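Local atomic coordinates of protein argonaute (Marinitoga piezophila, PDB entry 5I4A), a protein that cuts single-stranded DNA, and can also target RNA, by using short guide RNAs with a 5'-hydroxyl end to find complementary sequences. Residues 167-172 with 178-183; 443-448 with 599-604; 605-610 with 614-619. All coordinates share one frame; numbering follows the deposited sequence.

The three contacts follow one another along the chain. Contact 1 is a hairpin in the PAZ domain and so belongs to the PAZ lobe, whereas contacts 2 and 3 both belong to the PIWI domain and its lobe. Centre to centre, contact 1 lies about 39 Å from contact 2 and about 35 Å from contact 3, and it meets the guide RNA at a separate place. Contacts 2 and 3 are only about 12 Å apart between centres and touch, Tyr445 CD1 packing on Leu605 CD1 at 3.6 Å. Helix 595-605 joins them: contact 2 ties it to strand 443-452, and contact 3 folds the loop that follows it against the guide before helix 621-631 begins.

Contact 1: 167-172 with 178-183. With nucleotides of chain B.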
loop_
_atom_site.group_PDB
_atom_site.type_symbol
_atom_site.label_atom_id
_atom_site.label_comp_id
_atom_site.label_asym_id
_atom_site.label_seq_id
_atom_site.Cartn_x
_atom_site.Cartn_y
_atom_site.Cartn_z
ATOM N N SER A 167 -7.876 -8.241 22.166
ATOM C CA SER A 167 -7.088 -8.124 20.946
ATOM C C SER A 167 -5.968 -7.121 21.203
ATOM O O SER A 167 -5.785 -6.644 22.326
ATOM C CB SER A 167 -7.971 -7.713 19.759
ATOM O OG SER A 167 -8.063 -6.303 19.651
ATOM N N GLY A 168 -5.220 -6.796 20.154
ATOM C CA GLY A 168 -4.113 -5.874 20.259
ATOM C C GLY A 168 -4.418 -4.432 19.930
ATOM O O GLY A 168 -3.530 -3.582 20.051
ATOM N N TYR A 169 -5.645 -4.115 19.519
ATOM C CA TYR A 169 -5.990 -2.756 19.123
ATOM C C TYR A 169 -7.386 -2.405 19.607
ATOM O O TYR A 169 -8.321 -3.199 19.460
ATOM C CB TYR A 169 -5.898 -2.584 17.603
ATOM C CG TYR A 169 -4.474 -2.536 17.102
ATOM C CD1 TYR A 169 -3.796 -3.698 16.757
ATOM C CD2 TYR A 169 -3.801 -1.326 16.988
ATOM C CE1 TYR A 169 -2.492 -3.658 16.307
ATOM C CE2 TYR A 169 -2.497 -1.276 16.538
ATOM C CZ TYR A 169 -1.847 -2.444 16.198
ATOM O OH TYR A 169 -0.547 -2.400 15.750
ATOM N N LEU A 170 -7.516 -1.209 20.176
ATOM C CA LEU A 170 -8.781 -0.690 20.671
ATOM C C LEU A 170 -9.304 0.377 19.720
ATOM O O LEU A 170 -8.550 1.251 19.280
ATOM C CB LEU A 170 -8.618 -0.089 22.068
ATOM C CG LEU A 170 -8.025 -0.992 23.146
ATOM C CD1 LEU A 170 -7.607 -0.175 24.346
ATOM C CD2 LEU A 170 -9.030 -2.041 23.559
ATOM N N TYR A 171 -10.592 0.302 19.406
ATOM C CA TYR A 171 -11.262 1.309 18.597
ATOM C C TYR A 171 -12.081 2.216 19.505
ATOM O O TYR A 171 -12.897 1.733 20.297
ATOM C CB TYR A 171 -12.159 0.659 17.541
ATOM C CG TYR A 171 -13.207 1.593 16.980
ATOM C CD1 TYR A 171 -12.844 2.718 16.253
ATOM C CD2 TYR A 171 -14.560 1.346 17.176
ATOM C CE1 TYR A 171 -13.799 3.573 15.740
ATOM C CE2 TYR A 171 -15.522 2.197 16.664
ATOM C CZ TYR A 171 -15.136 3.310 15.949
ATOM O OH TYR A 171 -16.089 4.160 15.439
ATOM N N ASN A 172 -11.857 3.524 19.394
ATOM C CA ASN A 172 -12.573 4.500 20.204
ATOM C C ASN A 172 -13.864 4.890 19.497
ATOM O O ASN A 172 -13.840 5.331 18.342
ATOM C CB ASN A 172 -11.713 5.734 20.465
ATOM C CG ASN A 172 -12.384 6.721 21.402
ATOM O OD1 ASN A 172 -13.240 7.504 20.989
ATOM N ND2 ASN A 172 -12.000 6.686 22.672
ATOM N N SER A 178 -7.719 4.460 16.471
ATOM C CA SER A 178 -7.346 3.175 17.042
ATOM C C SER A 178 -5.992 3.290 17.724
ATOM O O SER A 178 -5.075 3.936 17.205
ATOM C CB SER A 178 -7.307 2.081 15.972
ATOM O OG SER A 178 -8.611 1.779 15.506
ATOM N N PHE A 179 -5.872 2.659 18.890
ATOM C CA PHE A 179 -4.665 2.720 19.693
ATOM C C PHE A 179 -4.273 1.316 20.129
ATOM O O PHE A 179 -5.147 0.484 20.405
ATOM C CB PHE A 179 -4.866 3.604 20.935
ATOM C CG PHE A 179 -5.621 4.875 20.662
ATOM C CD1 PHE A 179 -7.007 4.892 20.694
ATOM C CD2 PHE A 179 -4.949 6.052 20.379
ATOM C CE1 PHE A 179 -7.709 6.057 20.443
ATOM C CE2 PHE A 179 -5.646 7.224 20.127
ATOM C CZ PHE A 179 -7.027 7.224 20.161
ATOM N N PRO A 180 -2.977 1.018 20.181
ATOM C CA PRO A 180 -2.543 -0.273 20.728
ATOM C C PRO A 180 -3.024 -0.441 22.161
ATOM O O PRO A 180 -3.055 0.512 22.943
ATOM C CB PRO A 180 -1.015 -0.198 20.646
ATOM C CG PRO A 180 -0.748 0.782 19.548
ATOM C CD PRO A 180 -1.854 1.795 19.628
ATOM N N TYR A 181 -3.409 -1.670 22.495
ATOM C CA TYR A 181 -3.952 -1.997 23.809
ATOM C C TYR A 181 -2.808 -2.450 24.711
ATOM O O TYR A 181 -2.262 -3.544 24.533
ATOM C CB TYR A 181 -5.031 -3.069 23.678
ATOM C CG TYR A 181 -5.360 -3.815 24.952
ATOM C CD1 TYR A 181 -5.901 -3.159 26.049
ATOM C CD2 TYR A 181 -5.153 -5.186 25.045
ATOM C CE1 TYR A 181 -6.210 -3.845 27.210
ATOM C CE2 TYR A 181 -5.460 -5.880 26.200
ATOM C CZ TYR A 181 -5.988 -5.206 27.279
ATOM O OH TYR A 181 -6.293 -5.896 28.430
ATOM N N ILE A 182 -2.438 -1.603 25.670
ATOM C CA ILE A 182 -1.340 -1.930 26.576
ATOM C C ILE A 182 -1.804 -2.896 27.656
ATOM O O ILE A 182 -1.329 -4.035 27.744
ATOM C CB ILE A 182 -0.745 -0.650 27.191
ATOM C CG1 ILE A 182 -0.208 0.271 26.096
ATOM C CG2 ILE A 182 0.357 -1.000 28.182
ATOM C CD1 ILE A 182 0.959 -0.312 25.325
ATOM N N SER A 183 -2.740 -2.460 28.494
ATOM C CA SER A 183 -3.182 -3.297 29.597
ATOM C C SER A 183 -4.575 -2.875 30.038
ATOM O O SER A 183 -4.961 -1.710 29.906
ATOM C CB SER A 183 -2.210 -3.223 30.779
ATOM O OG SER A 183 -2.225 -1.935 31.369
ATOM P P U B 20 -12.654 15.619 20.002
ATOM O OP1 U B 20 -11.443 16.162 20.672
ATOM O OP2 U B 20 -12.563 14.330 19.267
ATOM O "O5'" U B 20 -13.849 15.515 21.055
ATOM C "C5'" U B 20 -13.610 15.234 22.429
ATOM C "C4'" U B 20 -14.100 13.857 22.809
ATOM O "O4'" U B 20 -13.504 12.881 21.920
ATOM C "C3'" U B 20 -13.726 13.384 24.211
ATOM O "O3'" U B 20 -14.661 13.799 25.197
ATOM C "C2'" U B 20 -13.653 11.863 24.074
ATOM O "O2'" U B 20 -14.930 11.270 24.265
ATOM C "C1'" U B 20 -13.244 11.681 22.610
ATOM N N1 U B 20 -11.825 11.291 22.411
ATOM C C2 U B 20 -10.791 12.209 22.542
ATOM O O2 U B 20 -10.939 13.382 22.832
ATOM N N3 U B 20 -9.536 11.702 22.311
ATOM C C4 U B 20 -9.200 10.409 21.973
ATOM O O4 U B 20 -8.015 10.118 21.804
ATOM C C5 U B 20 -10.315 9.523 21.856
ATOM C C6 U B 20 -11.550 9.987 22.072
#
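Leu170 and Phe179 form the hydrogen-bonded pair of an antiparallel beta hairpin in the PAZ domain, with Tyr169-Pro180 and Tyr171-Ser178 as the non-hydrogen-bonded pairs on either side. Two backbone bonds fix this register: Leu170 N meets Phe179 O at 2.9 Å in an almost straight bond (179° at the hydrogen), and Phe179 N returns to Leu170 O at 3.1 Å. Tyr181 N adds a third bond, to Gly168 O just before the first strand. The hairpin is strongly twisted, the strand directions making an angle of 131°. Pro180 has no N-H to give, and in its non-hydrogen-bonded pair with Tyr169 none is required of it.

On the face carrying Leu170 and Phe179, the leucine crosses the base of Tyr181, with Leu170 CG 3.7 Å from Tyr181 CB. The tyrosine ring leaves its backbone opposite the N (chi1 161°), which brings Tyr181 CD2 to 3.1 Å from Ser167 O. On the other face, Tyr169 CE2 meets Pro180 CG at 4.0 Å, while Ser178 OG lies at the edge of the Tyr171 ring.

Further out, an ST turn shapes the start of the first strand: Ser167 OG accepts Tyr169 N at 3.3 Å and also bonds to Asn210 O. Strand 207-211 continues the sheet beyond 169-172, its Phe209 meeting the Tyr181 ring edge-to-face, and Tyr171 OH bonds to Phe106 O. Asn172 OD1, fixed by Ser175 N, comes within 3.2 Å of C6 of U20 of chain B, consistent with the usual PAZ role of holding the guide towards its 3' end. The Phe179 ring touches the same base, Phe179 CZ lying 3.5 Å from O4 of U20 of chain B.

Contact 2: 443-448 with 599-604; sequences NLYIGI and IEQIYL
Tyr445 and Gln601 bridge a wide backbone gap, strand 443-448 and helix 599-604 coming no nearer than 8.9 Å between the CA atoms of Tyr445 and Ile602. Long side chains therefore make the contact, and the buried area is small. Tyr445 OH donates to Gln601 OE1 at 2.6 Å, a short bond in which the hydroxyl stands above the carbonyl plane, 39° out of it. From the tyrosine's side the oxygen lies at the ring edge and in the ring plane, while the amide as a whole is turned nearly perpendicular to the ring, at 86°. The glutamine gets there by an extended chain (chi2 179°) that lets its amide oxygen reach the hydroxyl.

Asn443 extends the hydrogen-bonded chain. Its ND2 donates to Tyr445 OH at 3.1 Å, so that hydroxyl is gripped as acceptor and donor at once, which fixes the direction of its hydrogen. Asn443 ND2 is also 3.4 Å from Gln601 OE1, but the angle is too poor for a bond. The asparagine amide is held in turn by Asn513 ND2, bound to Asn443 OD1, and by Tyr593 OH, bound to Asn443 ND2. All three residues are buried, and Phe515 packs against each of them.

Strand 443-452 lies in the mixed sheet of the PIWI domain, parallel to strand 513-519 and antiparallel to strand 458-466, and beyond this segment it carries the inferred active-site residue Asp449. The PIWI domain has the RNase H fold, and here the Tyr445-Gln601 bond links a strand of its sheet to helix 595-605 packed on that sheet.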
loop_
_atom_site.group_PDB
_atom_site.type_symbol
_atom_site.label_atom_id
_atom_site.label_comp_id
_atom_site.label_asym_id
_atom_site.label_seq_id
_atom_site.Cartn_x
_atom_site.Cartn_y
_atom_site.Cartn_z
ATOM N N ASN A 443 12.496 5.320 -22.415
ATOM C CA ASN A 443 11.762 5.942 -21.326
ATOM C C ASN A 443 12.439 5.666 -19.988
ATOM O O ASN A 443 13.032 4.604 -19.775
ATOM C CB ASN A 443 10.318 5.438 -21.296
ATOM C CG ASN A 443 9.619 5.604 -22.631
ATOM O OD1 ASN A 443 9.732 6.644 -23.280
ATOM N ND2 ASN A 443 8.898 4.572 -23.053
ATOM N N LEU A 444 12.341 6.642 -19.087
ATOM C CA LEU A 444 12.893 6.547 -17.741
ATOM C C LEU A 444 11.729 6.512 -16.759
ATOM O O LEU A 444 11.019 7.511 -16.590
ATOM C CB LEU A 444 13.832 7.716 -17.452
ATOM C CG LEU A 444 14.366 7.840 -16.022
ATOM C CD1 LEU A 444 15.098 6.575 -15.618
ATOM C CD2 LEU A 444 15.272 9.055 -15.890
ATOM N N TYR A 445 11.534 5.363 -16.119
ATOM C CA TYR A 445 10.423 5.153 -15.202
ATOM C C TYR A 445 10.899 5.399 -13.776
ATOM O O TYR A 445 11.792 4.703 -13.286
ATOM C CB TYR A 445 9.857 3.742 -15.363
ATOM C CG TYR A 445 9.433 3.445 -16.786
ATOM C CD1 TYR A 445 8.266 3.982 -17.308
ATOM C CD2 TYR A 445 10.208 2.640 -17.612
ATOM C CE1 TYR A 445 7.875 3.723 -18.609
ATOM C CE2 TYR A 445 9.826 2.375 -18.918
ATOM C CZ TYR A 445 8.658 2.919 -19.408
ATOM O OH TYR A 445 8.270 2.663 -20.703
ATOM N N ILE A 446 10.296 6.387 -13.117
ATOM C CA ILE A 446 10.712 6.847 -11.799
ATOM C C ILE A 446 9.515 6.773 -10.862
ATOM O O ILE A 446 8.409 7.192 -11.225
ATOM C CB ILE A 446 11.271 8.281 -11.864
ATOM C CG1 ILE A 446 12.559 8.317 -12.693
ATOM C CG2 ILE A 446 11.517 8.835 -10.469
ATOM C CD1 ILE A 446 13.053 9.716 -12.989
ATOM N N GLY A 447 9.734 6.236 -9.667
ATOM C CA GLY A 447 8.715 6.193 -8.625
ATOM C C GLY A 447 9.107 7.110 -7.480
ATOM O O GLY A 447 10.287 7.216 -7.141
ATOM N N ILE A 448 8.112 7.767 -6.888
ATOM C CA ILE A 448 8.334 8.767 -5.847
ATOM C C ILE A 448 7.483 8.414 -4.636
ATOM O O ILE A 448 6.251 8.376 -4.731
ATOM C CB ILE A 448 7.997 10.189 -6.327
ATOM C CG1 ILE A 448 8.744 10.519 -7.621
ATOM C CG2 ILE A 448 8.323 11.205 -5.239
ATOM C CD1 ILE A 448 10.241 10.487 -7.482
ATOM N N ILE A 599 -1.051 4.638 -19.733
ATOM C CA ILE A 599 -1.711 3.771 -18.761
ATOM C C ILE A 599 -1.277 2.324 -18.956
ATOM O O ILE A 599 -1.050 1.591 -17.986
ATOM C CB ILE A 599 -3.240 3.919 -18.867
ATOM C CG1 ILE A 599 -3.658 5.371 -18.624
ATOM C CG2 ILE A 599 -3.937 2.987 -17.895
ATOM C CD1 ILE A 599 -3.233 5.925 -17.289
ATOM N N GLU A 600 -1.151 1.892 -20.212
ATOM C CA GLU A 600 -0.727 0.521 -20.477
ATOM C C GLU A 600 0.706 0.290 -20.016
ATOM O O GLU A 600 1.029 -0.784 -19.496
ATOM C CB GLU A 600 -0.877 0.197 -21.963
ATOM C CG GLU A 600 -0.495 -1.233 -22.328
ATOM C CD GLU A 600 -0.275 -1.415 -23.812
ATOM O OE1 GLU A 600 -0.732 -2.444 -24.357
ATOM O OE2 GLU A 600 0.357 -0.528 -24.427
ATOM N N GLN A 601 1.582 1.286 -20.191
ATOM C CA GLN A 601 2.962 1.124 -19.744
ATOM C C GLN A 601 3.043 1.074 -18.225
ATOM O O GLN A 601 3.857 0.331 -17.667
ATOM C CB GLN A 601 3.836 2.252 -20.289
ATOM C CG GLN A 601 4.215 2.090 -21.746
ATOM C CD GLN A 601 5.063 3.235 -22.249
ATOM O OE1 GLN A 601 5.999 3.669 -21.579
ATOM N NE2 GLN A 601 4.732 3.743 -23.429
ATOM N N ILE A 602 2.204 1.854 -17.539
ATOM C CA ILE A 602 2.197 1.833 -16.079
ATOM C C ILE A 602 1.745 0.470 -15.575
ATOM O O ILE A 602 2.295 -0.065 -14.603
ATOM C CB ILE A 602 1.315 2.972 -15.535
ATOM C CG1 ILE A 602 1.971 4.327 -15.822
ATOM C CG2 ILE A 602 1.057 2.795 -14.045
ATOM C CD1 ILE A 602 1.083 5.499 -15.548
ATOM N N TYR A 603 0.749 -0.123 -16.235
ATOM C CA TYR A 603 0.307 -1.460 -15.852
ATOM C C TYR A 603 1.386 -2.499 -16.131
ATOM O O TYR A 603 1.633 -3.384 -15.303
ATOM C CB TYR A 603 -0.985 -1.821 -16.584
ATOM C CG TYR A 603 -1.520 -3.182 -16.204
ATOM C CD1 TYR A 603 -2.215 -3.366 -15.017
ATOM C CD2 TYR A 603 -1.325 -4.281 -17.026
ATOM C CE1 TYR A 603 -2.704 -4.606 -14.661
ATOM C CE2 TYR A 603 -1.810 -5.528 -16.678
ATOM C CZ TYR A 603 -2.500 -5.683 -15.496
ATOM O OH TYR A 603 -2.988 -6.917 -15.138
ATOM N N LEU A 604 2.033 -2.414 -17.295
ATOM C CA LEU A 604 3.114 -3.343 -17.604
ATOM C C LEU A 604 4.250 -3.224 -16.599
ATOM O O LEU A 604 4.940 -4.212 -16.325
ATOM C CB LEU A 604 3.637 -3.101 -19.022
ATOM C CG LEU A 604 2.700 -3.408 -20.195
ATOM C CD1 LEU A 604 3.212 -2.762 -21.468
ATOM C CD2 LEU A 604 2.537 -4.910 -20.390
#

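Contact 3: 605-610 with 614-619; sequences LTRVAH and YTNYKL. With nucleotides of chain B.
His610 donates from ND1 to Thr615 O at 2.8 Å, the one direct hydrogen bond between 605-610 and 614-619; the bond is bent (140° at the hydrogen), and ND1 has a second, weak partner in Thr612 O. This is part of the tight side of the contact. Here Tyr617 fits into the turn of the first segment: Thr606 O lies at its ring edge and Ala609 O comes to 3.2 Å from Tyr617 CD2. Two waters supplement this packing by linking polar atoms of the two segments. Water 1 binds Thr606 O, Ala609 O and Tyr617 N, and rests 3.5 Å above the plane of the His610 ring, over its centre. Water 2 joins Thr606 OG1, Arg607 NE and Tyr617 O.

Asn616 CB leans on both His610 CE1, at 3.6 Å, and Arg607 NE, at 3.7 Å. With Asn616 CG set between its backbone N and carbonyl carbon (chi1 52°), the amide turns over one face of the guanidinium; its ND2 donates to Tyr617 O at 3.3 Å, and its OD1 bonds to Lys574. Tyr271 OH bonds to both Arg607 NH1 and His610 NE2.

The RNA side is looser. The side chains of Thr615 and Lys618 start away from 605-610, and their ends reach the RNA of chain B, where Thr615 OG1 hydrogen-bonds O2' of U3, although the modelled separation is so short that its exact geometry is doubtful. Lys618 extends towards the guide's phosphates, in the part usually called the seed.

The whole loop connects helix 595-605 to helix 621-631. The Tyr617 ring meets Tyr621 and His624 of the latter, Leu619 comes within about 3 Å of the inferred metal ligand Asn627 between side chains, and helix 412-424 touches His610 through Tyr420.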
loop_
_atom_site.group_PDB
_atom_site.type_symbol
_atom_site.label_atom_id
_atom_site.label_comp_id
_atom_site.label_asym_id
_atom_site.label_seq_id
_atom_site.Cartn_x
_atom_site.Cartn_y
_atom_site.Cartn_z
ATOM N N LEU A 605 4.448 -2.034 -16.027
ATOM C CA LEU A 605 5.482 -1.862 -15.012
ATOM C C LEU A 605 5.238 -2.735 -13.787
ATOM O O LEU A 605 6.185 -3.050 -13.055
ATOM C CB LEU A 605 5.578 -0.396 -14.593
ATOM C CG LEU A 605 6.323 0.524 -15.563
ATOM C CD1 LEU A 605 6.314 1.951 -15.045
ATOM C CD2 LEU A 605 7.745 0.024 -15.763
ATOM N N THR A 606 3.987 -3.127 -13.533
ATOM C CA THR A 606 3.716 -4.036 -12.425
ATOM C C THR A 606 4.227 -5.449 -12.687
ATOM O O THR A 606 4.204 -6.279 -11.772
ATOM C CB THR A 606 2.213 -4.089 -12.126
ATOM O OG1 THR A 606 1.557 -4.917 -13.095
ATOM C CG2 THR A 606 1.606 -2.689 -12.167
ATOM N N ARG A 607 4.689 -5.739 -13.904
ATOM C CA ARG A 607 5.142 -7.073 -14.266
ATOM C C ARG A 607 6.562 -7.119 -14.810
ATOM O O ARG A 607 7.026 -8.206 -15.169
ATOM C CB ARG A 607 4.203 -7.694 -15.312
ATOM C CG ARG A 607 2.749 -7.787 -14.888
ATOM C CD ARG A 607 2.532 -8.864 -13.830
ATOM N NE ARG A 607 1.114 -9.169 -13.682
ATOM C CZ ARG A 607 0.465 -10.061 -14.424
ATOM N NH1 ARG A 607 1.113 -10.744 -15.359
ATOM N NH2 ARG A 607 -0.832 -10.269 -14.230
ATOM N N VAL A 608 7.264 -5.985 -14.895
ATOM C CA VAL A 608 8.625 -5.996 -15.424
ATOM C C VAL A 608 9.599 -6.712 -14.503
ATOM O O VAL A 608 10.754 -6.928 -14.884
ATOM C CB VAL A 608 9.135 -4.566 -15.697
ATOM C CG1 VAL A 608 8.272 -3.891 -16.743
ATOM C CG2 VAL A 608 9.166 -3.758 -14.413
ATOM N N ALA A 609 9.161 -7.080 -13.303
ATOM C CA ALA A 609 9.949 -7.916 -12.412
ATOM C C ALA A 609 8.995 -8.743 -11.565
ATOM O O ALA A 609 7.829 -8.384 -11.377
ATOM C CB ALA A 609 10.880 -7.085 -11.521
ATOM N N HIS A 610 9.506 -9.864 -11.068
ATOM C CA HIS A 610 8.793 -10.724 -10.138
ATOM C C HIS A 610 9.700 -11.032 -8.957
ATOM O O HIS A 610 10.904 -11.244 -9.132
ATOM C CB HIS A 610 8.349 -12.045 -10.800
ATOM C CG HIS A 610 7.064 -11.944 -11.565
ATOM N ND1 HIS A 610 5.869 -12.430 -11.081
ATOM C CD2 HIS A 610 6.791 -11.419 -12.783
ATOM C CE1 HIS A 610 4.913 -12.206 -11.966
ATOM N NE2 HIS A 610 5.445 -11.592 -13.006
ATOM N N TYR A 614 5.351 -17.085 -8.818
ATOM C CA TYR A 614 4.049 -17.530 -8.344
ATOM C C TYR A 614 3.190 -16.403 -7.780
ATOM O O TYR A 614 2.028 -16.642 -7.443
ATOM C CB TYR A 614 4.232 -18.632 -7.293
ATOM C CG TYR A 614 5.030 -19.809 -7.817
ATOM C CD1 TYR A 614 4.500 -20.656 -8.780
ATOM C CD2 TYR A 614 6.319 -20.061 -7.362
ATOM C CE1 TYR A 614 5.226 -21.728 -9.273
ATOM C CE2 TYR A 614 7.051 -21.132 -7.848
ATOM C CZ TYR A 614 6.499 -21.961 -8.803
ATOM O OH TYR A 614 7.226 -23.025 -9.288
ATOM N N THR A 615 3.734 -15.191 -7.658
ATOM C CA THR A 615 2.958 -14.006 -7.317
ATOM C C THR A 615 3.448 -12.851 -8.178
ATOM O O THR A 615 4.562 -12.875 -8.702
ATOM C CB THR A 615 3.074 -13.615 -5.832
ATOM O OG1 THR A 615 4.402 -13.151 -5.558
ATOM C CG2 THR A 615 2.744 -14.794 -4.916
ATOM N N ASN A 616 2.611 -11.826 -8.313
ATOM C CA ASN A 616 2.981 -10.652 -9.088
ATOM C C ASN A 616 2.798 -9.391 -8.255
ATOM O O ASN A 616 2.002 -9.347 -7.313
ATOM C CB ASN A 616 2.171 -10.548 -10.388
ATOM C CG ASN A 616 0.680 -10.654 -10.159
ATOM O OD1 ASN A 616 0.083 -11.708 -10.374
ATOM N ND2 ASN A 616 0.068 -9.561 -9.718
ATOM N N TYR A 617 3.545 -8.358 -8.627
ATOM C CA TYR A 617 3.447 -7.072 -7.957
ATOM C C TYR A 617 2.114 -6.400 -8.273
ATOM O O TYR A 617 1.508 -6.631 -9.322
ATOM C CB TYR A 617 4.604 -6.169 -8.380
ATOM C CG TYR A 617 5.957 -6.667 -7.919
ATOM C CD1 TYR A 617 6.147 -7.110 -6.618
ATOM C CD2 TYR A 617 7.041 -6.705 -8.787
ATOM C CE1 TYR A 617 7.380 -7.568 -6.188
ATOM C CE2 TYR A 617 8.279 -7.163 -8.367
ATOM C CZ TYR A 617 8.443 -7.592 -7.065
ATOM O OH TYR A 617 9.669 -8.048 -6.637
ATOM N N LYS A 618 1.661 -5.558 -7.346
ATOM C CA LYS A 618 0.419 -4.812 -7.509
ATOM C C LYS A 618 0.638 -3.393 -8.009
ATOM O O LYS A 618 -0.199 -2.872 -8.754
ATOM C CB LYS A 618 -0.346 -4.769 -6.182
ATOM C CG LYS A 618 -0.902 -6.118 -5.763
ATOM C CD LYS A 618 -1.019 -6.240 -4.256
ATOM C CE LYS A 618 -1.477 -7.637 -3.870
ATOM N NZ LYS A 618 -1.103 -7.992 -2.473
ATOM N N LEU A 619 1.742 -2.770 -7.634
ATOM C CA LEU A 619 2.095 -1.422 -8.036
ATOM C C LEU A 619 3.183 -1.456 -9.102
ATOM O O LEU A 619 3.909 -2.448 -9.229
ATOM C CB LEU A 619 2.586 -0.619 -6.825
ATOM C CG LEU A 619 1.547 -0.461 -5.712
ATOM C CD1 LEU A 619 2.164 0.142 -4.459
ATOM C CD2 LEU A 619 0.384 0.382 -6.202
ATOM P P U B 3 11.496 -13.786 -0.169
ATOM O OP1 U B 3 12.295 -12.579 -0.499
ATOM O OP2 U B 3 10.856 -13.892 1.163
ATOM O "O5'" U B 3 10.359 -13.924 -1.269
ATOM C "C5'" U B 3 9.040 -13.488 -1.002
ATOM C "C4'" U B 3 8.079 -13.973 -2.054
ATOM O "O4'" U B 3 7.822 -15.392 -1.876
ATOM C "C3'" U B 3 6.705 -13.332 -2.012
ATOM O "O3'" U B 3 6.674 -12.093 -2.695
ATOM C "C2'" U B 3 5.814 -14.387 -2.646
ATOM O "O2'" U B 3 5.915 -14.341 -4.058
ATOM C "C1'" U B 3 6.468 -15.677 -2.148
ATOM N N1 U B 3 5.840 -16.158 -0.898
ATOM C C2 U B 3 4.547 -16.652 -0.954
ATOM O O2 U B 3 3.892 -16.723 -1.980
ATOM N N3 U B 3 4.041 -17.068 0.252
ATOM C C4 U B 3 4.676 -17.044 1.473
ATOM O O4 U B 3 4.083 -17.460 2.470
ATOM C C5 U B 3 6.006 -16.520 1.448
ATOM C C6 U B 3 6.526 -16.105 0.290
ATOM P P C B 5 1.118 -8.812 0.154
ATOM O OP1 C B 5 0.244 -7.842 -0.553
ATOM O OP2 C B 5 2.504 -8.415 0.507
ATOM O "O5'" C B 5 0.379 -9.261 1.494
ATOM C "C5'" C B 5 -0.921 -9.840 1.462
ATOM C "C4'" C B 5 -1.226 -10.575 2.745
ATOM O "O4'" C B 5 -0.178 -11.531 3.019
ATOM C "C3'" C B 5 -1.300 -9.711 3.993
ATOM O "O3'" C B 5 -2.601 -9.177 4.169
ATOM C "C2'" C B 5 -0.897 -10.662 5.121
ATOM O "O2'" C B 5 -2.027 -11.363 5.619
ATOM C "C1'" C B 5 0.023 -11.658 4.406
ATOM N N1 C B 5 1.464 -11.476 4.700
ATOM C C2 C B 5 1.987 -11.968 5.901
ATOM O O2 C B 5 1.226 -12.518 6.711
ATOM N N3 C B 5 3.310 -11.823 6.159
ATOM C C4 C B 5 4.105 -11.227 5.268
ATOM N N4 C B 5 5.402 -11.109 5.570
ATOM C C5 C B 5 3.603 -10.729 4.033
ATOM C C6 C B 5 2.294 -10.879 3.790
HETATM O O HOH W 1 5.112 -8.776 -10.870
HETATM O O HOH W 2 0.493 -6.959 -11.813
#